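Phenylacetic acid degradation protein PaaI (PDB 1WLU) probably hydrolyses acyl-CoA thioesters in phenylacetic acid degradation, as a hot dog fold thioesterase that binds coenzyme A. Local coordinates at residues F42-A45 with L46-A50. Sequence-based numbering, arbitrary orientation.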
loop_
_atom_site.group_PDB
_atom_site.type_symbol
_atom_site.label_atom_id
_atom_site.label_comp_id
_atom_site.label_asym_id
_atom_site.label_seq_id
_atom_site.Cartn_x
_atom_site.Cartn_y
_atom_site.Cartn_z
ATOM N N PHE A 42 -1.887 -4.503 -17.028
ATOM C CA PHE A 42 -1.304 -3.731 -18.116
ATOM C C PHE A 42 -0.994 -2.328 -17.609
ATOM O O PHE A 42 0.092 -1.799 -17.849
ATOM C CB PHE A 42 -2.258 -3.640 -19.308
ATOM C CG PHE A 42 -1.772 -2.718 -20.388
ATOM C CD1 PHE A 42 -0.720 -3.091 -21.217
ATOM C CD2 PHE A 42 -2.323 -1.449 -20.533
ATOM C CE1 PHE A 42 -0.218 -2.210 -22.174
ATOM C CE2 PHE A 42 -1.828 -0.561 -21.487
ATOM C CZ PHE A 42 -0.773 -0.943 -22.307
ATOM N N LEU A 43 -1.951 -1.723 -16.910
ATOM C CA LEU A 43 -1.750 -0.383 -16.377
ATOM C C LEU A 43 -0.624 -0.396 -15.350
ATOM O O LEU A 43 0.194 0.522 -15.301
ATOM C CB LEU A 43 -3.045 0.144 -15.756
ATOM C CG LEU A 43 -4.199 0.306 -16.752
ATOM C CD1 LEU A 43 -5.431 0.810 -16.022
ATOM C CD2 LEU A 43 -3.800 1.273 -17.865
ATOM N N TYR A 44 -0.572 -1.443 -14.533
ATOM C CA TYR A 44 0.491 -1.546 -13.545
ATOM C C TYR A 44 1.838 -1.718 -14.245
ATOM O O TYR A 44 2.820 -1.083 -13.866
ATOM C CB TYR A 44 0.241 -2.721 -12.596
ATOM C CG TYR A 44 1.322 -2.898 -11.546
ATOM C CD1 TYR A 44 2.508 -3.576 -11.838
ATOM C CD2 TYR A 44 1.160 -2.375 -10.265
ATOM C CE1 TYR A 44 3.505 -3.729 -10.876
ATOM C CE2 TYR A 44 2.147 -2.520 -9.299
ATOM C CZ TYR A 44 3.314 -3.198 -9.607
ATOM O OH TYR A 44 4.280 -3.350 -8.637
ATOM N N ALA A 45 1.886 -2.568 -15.269
ATOM C CA ALA A 45 3.132 -2.791 -15.996
ATOM C C ALA A 45 3.658 -1.475 -16.560
ATOM O O ALA A 45 4.864 -1.223 -16.555
ATOM C CB ALA A 45 2.910 -3.794 -17.121
ATOM N N LEU A 46 2.747 -0.642 -17.047
ATOM C CA LEU A 46 3.113 0.657 -17.597
ATOM C C LEU A 46 3.748 1.522 -16.510
ATOM O O LEU A 46 4.835 2.070 -16.692
ATOM C CB LEU A 46 1.871 1.354 -18.154
ATOM C CG LEU A 46 2.069 2.750 -18.742
ATOM C CD1 LEU A 46 2.834 2.649 -20.056
ATOM C CD2 LEU A 46 0.715 3.398 -18.973
ATOM N N ALA A 47 3.068 1.636 -15.373
ATOM C CA ALA A 47 3.577 2.442 -14.268
ATOM C C ALA A 47 4.882 1.877 -13.729
ATOM O O ALA A 47 5.829 2.620 -13.466
ATOM C CB ALA A 47 2.537 2.511 -13.156
ATOM N N ASP A 48 4.929 0.559 -13.568
ATOM C CA ASP A 48 6.112 -0.113 -13.054
ATOM C C ASP A 48 7.317 0.104 -13.960
ATOM O O ASP A 48 8.447 0.211 -13.484
ATOM C CB ASP A 48 5.841 -1.611 -12.912
ATOM C CG ASP A 48 6.973 -2.340 -12.236
ATOM O OD1 ASP A 48 7.226 -2.059 -11.048
ATOM O OD2 ASP A 48 7.614 -3.187 -12.887
ATOM N N SER A 49 7.077 0.164 -15.266
ATOM C CA SER A 49 8.165 0.377 -16.216
ATOM C C SER A 49 8.765 1.775 -16.050
ATOM O O SER A 49 9.984 1.935 -16.086
ATOM C CB SER A 49 7.668 0.170 -17.649
ATOM O OG SER A 49 7.288 -1.181 -17.859
ATOM N N ALA A 50 7.913 2.782 -15.871
ATOM C CA ALA A 50 8.397 4.147 -15.674
ATOM C C ALA A 50 9.147 4.210 -14.340
ATOM O O ALA A 50 10.184 4.861 -14.224
ATOM C CB ALA A 50 7.227 5.120 -15.673
#
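CB of Asp-48 comes obliquely to the Tyr-44 ring, 3.8 Å from CE1 of Tyr-44, while the ring and carboxylate planes lie only 15° apart. The i to i+4 spacing puts both residues on one flank of the helix; CG of Tyr-44, anti to the backbone N (chi1 179°), lies beside its own carbonyl carbon, which turns the ring toward the next turn, and the like torsion of Asp-48 sets the carboxylate near it. Around these flat groups, the Tyr-44 ring stacks on Tyr-44 of the second subunit and meets Phe-110 at an angle, its OH is hydrogen-bonded to Tyr-70 OH of the second subunit, and the Phe-42 ring stacks on His-31. OD1 of Asp-48 stays 4.0 Å from Tyr-44 OH.

In the backbone, Asp-48 N donates to Tyr-44 O at 2.7 Å and a 167° N-H...O angle. Ala-45 O takes two donors from opposite faces of its carbonyl plane: Ser-49 N at 2.9 Å and Ser-49 OG at 2.8 Å. OG also bonds His-39 NE2 of the second subunit, linking this turn to that chain. An alanine in place of Ser-49 would probably leave Ala-45 O with the amide alone and remove the hydroxyl that this histidine bonds. The i to i+4 bonds show an alpha helix; helix 40-56, buried against the antiparallel sheet (Leu-46 packs on Val-80 and Ala-82) in a HotDog-clan protein, is the central helix of the hot dog fold, with Tyr-44 beside CoA-binding Tyr-70 of its own chain.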